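Local coordinates for protein pre-crRNA processing endonuclease (Streptococcus mutans, PDB 4R0J) that probably cleaves precursor CRISPR RNA as a Cas5d-type endonuclease of the type I-C antiviral defence system, at residues N4-R9 with F103-N108; K65-I70 with E98-F103. All coordinates share one frame; numbering follows the deposited sequence.

Contact 1 (N4-R9 with F103-N108); sequences NLYRSR and FHFIWN
With CG anti to the backbone N (chi1 170°), Tyr6 lays its ring on the indole of Trp107, while Arg7, its CG likewise opposite the backbone N (chi1 -172°) and its chain extended from CG to NE, sends its guanidinium over the imidazole of His104. The tyrosine and the five-membered ring of Trp107 form an offset stack, planes 14° apart, and the closest carbons, Tyr6 CD2 and Trp107 CE2, are 3.4 Å from each other. At the rim of the tyrosine ring, in its plane, lies Phe105 CE1; the phenol OH hydrogen-bonds to Glu124 of helix 120-132. The guanidinium lies flat on His104, centres 3.5 Å apart. Although Arg7 NH2 approaches His104 ND1 to 3.0 Å, the angle is too poor for a hydrogen bond, and NH2 instead bonds to Asn10.

Ser8 pins the two backbones together through Phe105. Its N donates to Phe105 O at 2.8 Å in a nearly straight bond, and its OG accepts from Phe105 N, also at 2.8 Å, while giving its own proton to Arg9 O. Ser8 CB sits over the centre of the Phe105 ring, 3.5 Å from the centroid, as a CH-pi contact. A water bridges Tyr6 O to Trp107 N. The buried serine hydroxyl thus both accepts and donates, and the His104 imidazole, with the Arg7 guanidinium stacked on it, would probably be harder to protonate.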
ATOM      1  N   ASN A   4       4.069 -23.824  -7.733  1.00 51.18           N
ATOM      2  CA  ASN A   4       2.951 -22.928  -7.474  1.00 49.28           C
ATOM      3  C   ASN A   4       2.631 -22.073  -8.688  1.00 50.80           C
ATOM      4  O   ASN A   4       3.335 -22.126  -9.697  1.00 48.23           O
ATOM      5  CB  ASN A   4       3.258 -22.017  -6.286  1.00 60.03           C
ATOM      6  CG  ASN A   4       3.768 -22.782  -5.085  1.00 67.11           C
ATOM      7  OD1 ASN A   4       3.533 -23.984  -4.957  1.00 69.68           O
ATOM      8  ND2 ASN A   4       4.473 -22.090  -4.196  1.00 64.99           N
ATOM      9  N   LEU A   5       1.575 -21.271  -8.575  1.00 44.59           N
ATOM     10  CA  LEU A   5       1.222 -20.336  -9.632  1.00 45.70           C
ATOM     11  C   LEU A   5       2.347 -19.323  -9.770  1.00 41.51           C
ATOM     12  O   LEU A   5       3.127 -19.124  -8.834  1.00 41.81           O
ATOM     13  CB  LEU A   5      -0.100 -19.635  -9.312  1.00 48.79           C
ATOM     14  CG  LEU A   5      -1.333 -20.544  -9.301  1.00 52.11           C
ATOM     15  CD1 LEU A   5      -2.601 -19.733  -9.095  1.00 49.14           C
ATOM     16  CD2 LEU A   5      -1.422 -21.384 -10.578  1.00 54.59           C
ATOM     17  N   TYR A   6       2.456 -18.709 -10.941  1.00 37.69           N
ATOM     18  CA  TYR A   6       3.478 -17.698 -11.154  1.00 36.78           C
ATOM     19  C   TYR A   6       3.398 -16.601 -10.095  1.00 40.61           C
ATOM     20  O   TYR A   6       2.315 -16.158  -9.722  1.00 37.99           O
ATOM     21  CB  TYR A   6       3.372 -17.061 -12.553  1.00 36.71           C
ATOM     22  CG  TYR A   6       4.279 -15.861 -12.662  1.00 35.80           C
ATOM     23  CD1 TYR A   6       5.641 -16.014 -12.923  1.00 38.25           C
ATOM     24  CD2 TYR A   6       3.789 -14.576 -12.448  1.00 34.97           C
ATOM     25  CE1 TYR A   6       6.484 -14.915 -12.978  1.00 37.19           C
ATOM     26  CE2 TYR A   6       4.619 -13.480 -12.504  1.00 40.02           C
ATOM     27  CZ  TYR A   6       5.962 -13.653 -12.769  1.00 36.92           C
ATOM     28  OH  TYR A   6       6.771 -12.543 -12.829  1.00 43.86           O
ATOM     29  N   ARG A   7       4.560 -16.167  -9.626  1.00 35.12           N
ATOM     30  CA  ARG A   7       4.673 -15.072  -8.688  1.00 37.64           C
ATOM     31  C   ARG A   7       5.973 -14.378  -9.068  1.00 36.11           C
ATOM     32  O   ARG A   7       6.987 -15.038  -9.296  1.00 41.86           O
ATOM     33  CB  ARG A   7       4.777 -15.654  -7.274  1.00 44.78           C
ATOM     34  CG  ARG A   7       4.714 -14.678  -6.113  1.00 55.27           C
ATOM     35  CD  ARG A   7       5.050 -15.439  -4.836  1.00 39.81           C
ATOM     36  NE  ARG A   7       4.872 -14.666  -3.601  1.00 51.89           N
ATOM     37  CZ  ARG A   7       5.754 -13.785  -3.135  1.00 60.21           C
ATOM     38  NH1 ARG A   7       6.868 -13.534  -3.815  1.00 55.11           N
ATOM     39  NH2 ARG A   7       5.513 -13.139  -1.998  1.00 69.56           N
ATOM     40  N   SER A   8       5.957 -13.057  -9.151  1.00 36.13           N
ATOM     41  CA  SER A   8       7.186 -12.319  -9.395  1.00 34.57           C
ATOM     42  C   SER A   8       8.097 -12.399  -8.169  1.00 36.65           C
ATOM     43  O   SER A   8       7.691 -12.857  -7.093  1.00 36.03           O
ATOM     44  CB  SER A   8       6.880 -10.846  -9.672  1.00 31.07           C
ATOM     45  OG  SER A   8       6.563 -10.147  -8.470  1.00 31.20           O
ATOM     46  N   ARG A   9       9.333 -11.952  -8.361  1.00 36.08           N
ATOM     47  CA  ARG A   9      10.208 -11.768  -7.217  0.67 39.17           C
ATOM     48  C   ARG A   9       9.602 -10.731  -6.267  1.00 37.86           C
ATOM     49  O   ARG A   9       8.705  -9.969  -6.617  1.00 35.77           O
ATOM     50  CB  ARG A   9      11.615 -11.352  -7.653  0.67 40.59           C
ATOM     51  CG  ARG A   9      11.730  -9.922  -8.153  0.67 39.88           C
ATOM     52  CD  ARG A   9      13.184  -9.559  -8.395  0.67 44.57           C
ATOM     53  NE  ARG A   9      13.372  -8.173  -8.820  0.67 48.57           N
ATOM     54  CZ  ARG A   9      13.493  -7.136  -7.991  0.67 48.55           C
ATOM     55  NH1 ARG A   9      13.426  -7.308  -6.673  0.67 44.31           N
ATOM     56  NH2 ARG A   9      13.677  -5.920  -8.485  0.67 47.36           N
ATOM     57  N   PHE A 103       6.223  -6.175  -1.870  1.00 26.51           N
ATOM     58  CA  PHE A 103       5.131  -6.579  -2.737  1.00 26.17           C
ATOM     59  C   PHE A 103       5.645  -7.445  -3.874  1.00 28.63           C
ATOM     60  O   PHE A 103       6.853  -7.555  -4.107  1.00 26.95           O
ATOM     61  CB  PHE A 103       4.372  -5.356  -3.283  1.00 25.43           C
ATOM     62  CG  PHE A 103       5.164  -4.524  -4.251  1.00 28.49           C
ATOM     63  CD1 PHE A 103       6.098  -3.605  -3.800  1.00 28.44           C
ATOM     64  CD2 PHE A 103       4.967  -4.666  -5.621  1.00 26.41           C
ATOM     65  CE1 PHE A 103       6.826  -2.836  -4.703  1.00 28.73           C
ATOM     66  CE2 PHE A 103       5.693  -3.900  -6.525  1.00 28.40           C
ATOM     67  CZ  PHE A 103       6.615  -2.983  -6.065  1.00 29.17           C
ATOM     68  N   HIS A 104       4.711  -8.065  -4.579  1.00 27.30           N
ATOM     69  CA  HIS A 104       5.047  -8.876  -5.734  1.00 24.51           C
ATOM     70  C   HIS A 104       3.845  -8.801  -6.641  1.00 24.85           C
ATOM     71  O   HIS A 104       2.831  -8.216  -6.269  1.00 26.81           O
ATOM     72  CB  HIS A 104       5.315 -10.328  -5.328  1.00 27.08           C
ATOM     73  CG  HIS A 104       4.125 -11.029  -4.740  1.00 32.35           C
ATOM     74  ND1 HIS A 104       3.851 -11.031  -3.386  1.00 31.32           N
ATOM     75  CD2 HIS A 104       3.147 -11.765  -5.324  1.00 30.76           C
ATOM     76  CE1 HIS A 104       2.751 -11.733  -3.164  1.00 32.68           C
ATOM     77  NE2 HIS A 104       2.306 -12.192  -4.322  1.00 31.98           N
ATOM     78  N   PHE A 105       3.959  -9.372  -7.835  1.00 26.81           N
ATOM     79  CA  PHE A 105       2.778  -9.485  -8.682  1.00 25.24           C
ATOM     80  C   PHE A 105       2.529 -10.917  -9.132  1.00 23.97           C
ATOM     81  O   PHE A 105       3.425 -11.768  -9.093  1.00 29.13           O
ATOM     82  CB  PHE A 105       2.780  -8.496  -9.868  1.00 26.64           C
ATOM     83  CG  PHE A 105       3.923  -8.662 -10.840  1.00 27.32           C
ATOM     84  CD1 PHE A 105       3.860  -9.597 -11.877  1.00 28.83           C
ATOM     85  CD2 PHE A 105       5.029  -7.825 -10.775  1.00 27.24           C
ATOM     86  CE1 PHE A 105       4.902  -9.725 -12.797  1.00 29.23           C
ATOM     87  CE2 PHE A 105       6.066  -7.939 -11.691  1.00 29.55           C
ATOM     88  CZ  PHE A 105       6.001  -8.889 -12.712  1.00 30.48           C
ATOM     89  N   ILE A 106       1.275 -11.173  -9.494  1.00 29.02           N
ATOM     90  CA  ILE A 106       0.843 -12.463  -9.993  1.00 30.44           C
ATOM     91  C   ILE A 106       0.017 -12.163 -11.240  1.00 25.80           C
ATOM     92  O   ILE A 106      -0.384 -11.020 -11.454  1.00 27.20           O
ATOM     93  CB  ILE A 106      -0.046 -13.183  -8.966  1.00 29.99           C
ATOM     94  CG1 ILE A 106      -1.287 -12.344  -8.654  1.00 34.21           C
ATOM     95  CG2 ILE A 106       0.746 -13.480  -7.658  1.00 29.48           C
ATOM     96  CD1 ILE A 106      -2.316 -13.066  -7.786  1.00 36.74           C
ATOM     97  N   TRP A 107      -0.263 -13.180 -12.040  1.00 29.99           N
ATOM     98  CA  TRP A 107      -1.108 -12.972 -13.214  1.00 26.64           C
ATOM     99  C   TRP A 107      -2.556 -12.778 -12.767  1.00 31.89           C
ATOM    100  O   TRP A 107      -3.017 -13.414 -11.822  1.00 33.99           O
ATOM    101  CB  TRP A 107      -1.003 -14.140 -14.204  1.00 28.67           C
ATOM    102  CG  TRP A 107       0.385 -14.403 -14.725  1.00 35.43           C
ATOM    103  CD1 TRP A 107       0.984 -15.618 -14.868  1.00 35.25           C
ATOM    104  CD2 TRP A 107       1.348 -13.431 -15.158  1.00 34.42           C
ATOM    105  NE1 TRP A 107       2.254 -15.470 -15.371  1.00 34.53           N
ATOM    106  CE2 TRP A 107       2.509 -14.134 -15.546  1.00 34.47           C
ATOM    107  CE3 TRP A 107       1.346 -12.031 -15.246  1.00 35.29           C
ATOM    108  CZ2 TRP A 107       3.651 -13.493 -16.028  1.00 32.60           C
ATOM    109  CZ3 TRP A 107       2.480 -11.394 -15.723  1.00 32.98           C
ATOM    110  CH2 TRP A 107       3.616 -12.125 -16.106  1.00 30.82           C
ATOM    111  N   ASN A 108      -3.268 -11.893 -13.452  1.00 27.93           N
ATOM    112  CA  ASN A 108      -4.642 -11.574 -13.106  1.00 33.80           C
ATOM    113  C   ASN A 108      -5.591 -12.652 -13.631  1.00 36.83           C
ATOM    114  O   ASN A 108      -5.860 -12.719 -14.824  1.00 35.44           O
ATOM    115  CB  ASN A 108      -4.985 -10.199 -13.689  1.00 33.27           C
ATOM    116  CG  ASN A 108      -6.377  -9.725 -13.327  1.00 41.46           C
ATOM    117  OD1 ASN A 108      -7.188 -10.468 -12.769  1.00 37.55           O
ATOM    118  ND2 ASN A 108      -6.668  -8.469 -13.663  1.00 38.44           N
TER
HETATM  119  O   HOH W   1       0.003 -16.022 -11.245  1.00 28.64           O

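Contact 2 (K65-I70 with E98-F103)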
ATOM      1  N   LYS A  65       6.474  -1.424   6.333  1.00 22.28           N
ATOM      2  CA  LYS A  65       7.136  -0.994   7.568  1.00 22.86           C
ATOM      3  C   LYS A  65       6.946   0.513   7.713  1.00 22.30           C
ATOM      4  O   LYS A  65       7.174   1.284   6.762  1.00 25.05           O
ATOM      5  CB  LYS A  65       8.614  -1.386   7.573  1.00 26.60           C
ATOM      6  CG  LYS A  65       8.828  -2.893   7.581  1.00 33.79           C
ATOM      7  CD  LYS A  65      10.284  -3.264   7.797  1.00 46.46           C
ATOM      8  CE  LYS A  65      10.471  -4.773   7.793  1.00 49.65           C
ATOM      9  NZ  LYS A  65      11.908  -5.147   7.888  1.00 50.16           N
ATOM     10  N   VAL A  66       6.473   0.919   8.891  1.00 22.38           N
ATOM     11  CA  VAL A  66       6.260   2.322   9.228  1.00 22.75           C
ATOM     12  C   VAL A  66       7.539   2.799   9.897  1.00 23.33           C
ATOM     13  O   VAL A  66       7.872   2.362  11.003  1.00 24.45           O
ATOM     14  CB  VAL A  66       5.099   2.451  10.199  1.00 23.29           C
ATOM     15  CG1 VAL A  66       4.891   3.904  10.636  1.00 22.11           C
ATOM     16  CG2 VAL A  66       3.829   1.861   9.570  1.00 20.58           C
ATOM     17  N   VAL A  67       8.287   3.653   9.209  1.00 22.63           N
ATOM     18  CA  VAL A  67       9.629   4.001   9.687  1.00 23.30           C
ATOM     19  C   VAL A  67       9.638   5.109  10.731  1.00 25.24           C
ATOM     20  O   VAL A  67      10.404   5.072  11.713  1.00 25.44           O
ATOM     21  CB  VAL A  67      10.514   4.417   8.511  1.00 20.92           C
ATOM     22  CG1 VAL A  67      11.869   4.915   9.010  1.00 24.34           C
ATOM     23  CG2 VAL A  67      10.680   3.238   7.540  1.00 25.35           C
ATOM     24  N   ASN A  68       8.799   6.111  10.511  1.00 22.85           N
ATOM     25  CA  ASN A  68       8.777   7.300  11.367  1.00 21.98           C
ATOM     26  C   ASN A  68       7.667   7.294  12.395  1.00 26.48           C
ATOM     27  O   ASN A  68       6.606   6.720  12.161  1.00 24.05           O
ATOM     28  CB  ASN A  68       8.622   8.562  10.518  1.00 27.30           C
ATOM     29  CG  ASN A  68       9.814   8.810   9.620  1.00 32.42           C
ATOM     30  OD1 ASN A  68      10.870   8.208   9.796  1.00 32.07           O
ATOM     31  ND2 ASN A  68       9.649   9.693   8.644  1.00 27.28           N
ATOM     32  N   GLN A  69       7.918   7.974  13.514  1.00 25.21           N
ATOM     33  CA  GLN A  69       6.901   8.213  14.525  1.00 23.97           C
ATOM     34  C   GLN A  69       5.668   8.797  13.843  1.00 25.99           C
ATOM     35  O   GLN A  69       5.779   9.700  13.019  1.00 25.88           O
ATOM     36  CB  GLN A  69       7.407   9.201  15.570  1.00 27.32           C
ATOM     37  CG  GLN A  69       6.326   9.588  16.563  1.00 27.81           C
ATOM     38  CD  GLN A  69       6.766  10.681  17.507  1.00 43.40           C
ATOM     39  OE1 GLN A  69       7.522  11.575  17.132  1.00 53.68           O
ATOM     40  NE2 GLN A  69       6.293  10.613  18.741  1.00 47.09           N
ATOM     41  N   ILE A  70       4.504   8.258  14.187  1.00 23.09           N
ATOM     42  CA  ILE A  70       3.234   8.758  13.689  1.00 25.55           C
ATOM     43  C   ILE A  70       2.991  10.153  14.266  1.00 24.61           C
ATOM     44  O   ILE A  70       3.007  10.347  15.486  1.00 26.67           O
ATOM     45  CB  ILE A  70       2.093   7.814  14.107  1.00 23.39           C
ATOM     46  CG1 ILE A  70       2.248   6.457  13.404  1.00 23.69           C
ATOM     47  CG2 ILE A  70       0.736   8.439  13.826  1.00 31.74           C
ATOM     48  CD1 ILE A  70       1.421   5.352  14.024  1.00 31.07           C
ATOM     49  N   GLU A  98       7.346   7.892   6.161  1.00 21.82           N
ATOM     50  CA  GLU A  98       8.206   7.027   5.376  1.00 21.75           C
ATOM     51  C   GLU A  98       7.733   5.599   5.550  1.00 27.78           C
ATOM     52  O   GLU A  98       7.594   5.113   6.686  1.00 24.54           O
ATOM     53  CB  GLU A  98       9.677   7.171   5.813  1.00 24.32           C
ATOM     54  CG  GLU A  98      10.569   6.157   5.131  1.00 26.99           C
ATOM     55  CD  GLU A  98      12.039   6.400   5.374  1.00 37.61           C
ATOM     56  OE1 GLU A  98      12.422   7.551   5.673  1.00 42.94           O
ATOM     57  OE2 GLU A  98      12.808   5.425   5.258  1.00 36.12           O
ATOM     58  N   TYR A  99       7.454   4.929   4.433  1.00 21.27           N
ATOM     59  CA  TYR A  99       7.016   3.541   4.461  1.00 23.35           C
ATOM     60  C   TYR A  99       7.932   2.717   3.584  1.00 25.91           C
ATOM     61  O   TYR A  99       8.385   3.178   2.539  1.00 25.46           O
ATOM     62  CB  TYR A  99       5.562   3.421   3.965  1.00 22.51           C
ATOM     63  CG  TYR A  99       4.639   4.338   4.711  1.00 25.53           C
ATOM     64  CD1 TYR A  99       4.357   4.112   6.055  1.00 23.26           C
ATOM     65  CD2 TYR A  99       4.058   5.431   4.090  1.00 23.79           C
ATOM     66  CE1 TYR A  99       3.533   4.955   6.768  1.00 22.53           C
ATOM     67  CE2 TYR A  99       3.229   6.288   4.793  1.00 21.16           C
ATOM     68  CZ  TYR A  99       2.956   6.032   6.128  1.00 21.25           C
ATOM     69  OH  TYR A  99       2.140   6.872   6.831  1.00 22.62           O
ATOM     70  N   LEU A 100       8.239   1.514   4.045  1.00 21.59           N
ATOM     71  CA  LEU A 100       8.935   0.527   3.228  1.00 24.34           C
ATOM     72  C   LEU A 100       7.907  -0.535   2.871  1.00 25.75           C
ATOM     73  O   LEU A 100       7.243  -1.089   3.751  1.00 23.32           O
ATOM     74  CB  LEU A 100      10.097  -0.086   4.005  1.00 26.21           C
ATOM     75  CG  LEU A 100      10.997   0.878   4.788  1.00 26.96           C
ATOM     76  CD1 LEU A 100      12.102   0.106   5.532  1.00 28.88           C
ATOM     77  CD2 LEU A 100      11.593   1.939   3.860  1.00 28.70           C
ATOM     78  N   VAL A 101       7.756  -0.807   1.578  1.00 24.31           N
ATOM     79  CA  VAL A 101       6.711  -1.714   1.122  1.00 21.58           C
ATOM     80  C   VAL A 101       7.302  -2.941   0.445  1.00 26.32           C
ATOM     81  O   VAL A 101       8.205  -2.832  -0.384  1.00 33.33           O
ATOM     82  CB  VAL A 101       5.742  -1.025   0.152  1.00 27.12           C
ATOM     83  CG1 VAL A 101       4.643  -1.994  -0.238  1.00 28.58           C
ATOM     84  CG2 VAL A 101       5.135   0.206   0.817  1.00 26.71           C
ATOM     85  N   LYS A 102       6.801  -4.108   0.831  1.00 24.22           N
ATOM     86  CA  LYS A 102       7.187  -5.366   0.201  1.00 22.74           C
ATOM     87  C   LYS A 102       5.995  -5.883  -0.595  1.00 28.64           C
ATOM     88  O   LYS A 102       4.879  -6.003  -0.070  1.00 25.36           O
ATOM     89  CB  LYS A 102       7.603  -6.377   1.267  1.00 26.77           C
ATOM     90  CG  LYS A 102       7.918  -7.768   0.745  1.00 25.98           C
ATOM     91  CD  LYS A 102       8.284  -8.727   1.887  1.00 32.47           C
ATOM     92  CE  LYS A 102       8.441 -10.153   1.378  1.00 41.70           C
ATOM     93  NZ  LYS A 102       8.729 -11.109   2.499  1.00 43.21           N
ATOM     94  N   PHE A 103       6.223  -6.175  -1.870  1.00 26.51           N
ATOM     95  CA  PHE A 103       5.131  -6.579  -2.737  1.00 26.17           C
ATOM     96  C   PHE A 103       5.645  -7.445  -3.874  1.00 28.63           C
ATOM     97  O   PHE A 103       6.853  -7.555  -4.107  1.00 26.95           O
ATOM     98  CB  PHE A 103       4.372  -5.356  -3.283  1.00 25.43           C
ATOM     99  CG  PHE A 103       5.164  -4.524  -4.251  1.00 28.49           C
ATOM    100  CD1 PHE A 103       6.098  -3.605  -3.800  1.00 28.44           C
ATOM    101  CD2 PHE A 103       4.967  -4.666  -5.621  1.00 26.41           C
ATOM    102  CE1 PHE A 103       6.826  -2.836  -4.703  1.00 28.73           C
ATOM    103  CE2 PHE A 103       5.693  -3.900  -6.525  1.00 28.40           C
ATOM    104  CZ  PHE A 103       6.615  -2.983  -6.065  1.00 29.17           C
TER
HETATM  105  O   HOH W   2       6.381   6.741   8.709  1.00 27.09           O
HETATM  106  O   HOH W   3      13.367   8.525   8.735  1.00 40.51           O
HETATM  107  O   HOH W   4      11.732  10.179   6.323  1.00 54.01           O
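Glu98 buries the most surface here, and its chief neighbour in the other segment is Val67, just past the end of strand 57-66. Glu98 swings its CG to the far side from its own N (chi1 173°), and the extended chain runs obliquely across the valine, CG lying 3.8 Å from Val67 CG2. The carboxylate carbon stays close to the other methyl, CG1. Between the backbones, Val67 N donates to Glu98 O at 3.0 Å, prolonging the backbone pairing past the last regular strand residue. Asn68 flanks Glu98 too, its ND2 3.8 Å from Glu98 CB and bonded to Asp96 O; one water accepts from this amide and donates to Glu98 OE1, while another joins the backbone N atoms of Asn68 and Glu98.

Leu100 meets both Lys65 and Val67. Its CG packs 3.6 Å from Val67 CG2, the two side chains crossing at about a right angle. Lys65 is its hydrogen-bonded antiparallel partner: Lys65 N reaches Leu100 O at 2.7 Å, and Leu100 N reaches Lys65 O at 2.9 Å, both in the carbonyl plane. The lysine touches Leu100 through CB; farther out, NZ bonds to Tyr158 O and makes a cation-pi contact with that tyrosine.

On the opposite face of the sheet, Val66 and Tyr99 form the next, non-hydrogen-bonded pair, side by side, with Val66 CA at the edge of the tyrosine ring. Strands 57-66 and 97-107 are the second and third strands of a ferredoxin-like (RRM-like) fold, paired antiparallel as in the RAMP proteins to which Cas5 belongs.

How the contacts relate
The two contacts lie about 22 Å apart, centre to centre, along strand 97-107, and share Phe103. Contact 2 takes the first part of that strand and contact 1 the last. In the antiparallel sheet of the ferredoxin-like fold, strand 97-107 runs between 11-17 and 57-66: contact 2 joins it to the end of 57-66, whereas contact 1 joins it to the N-terminal segment that leads into 11-17. Along the chain, contact 2 is nested within the loop that contact 1 closes, with 93 residues between the segments of contact 1 and 27 between those of contact 2. Strand 97-107 thus pairs with 57-66 through contact 2 and, at its far end, holds the N-terminal segment through contact 1.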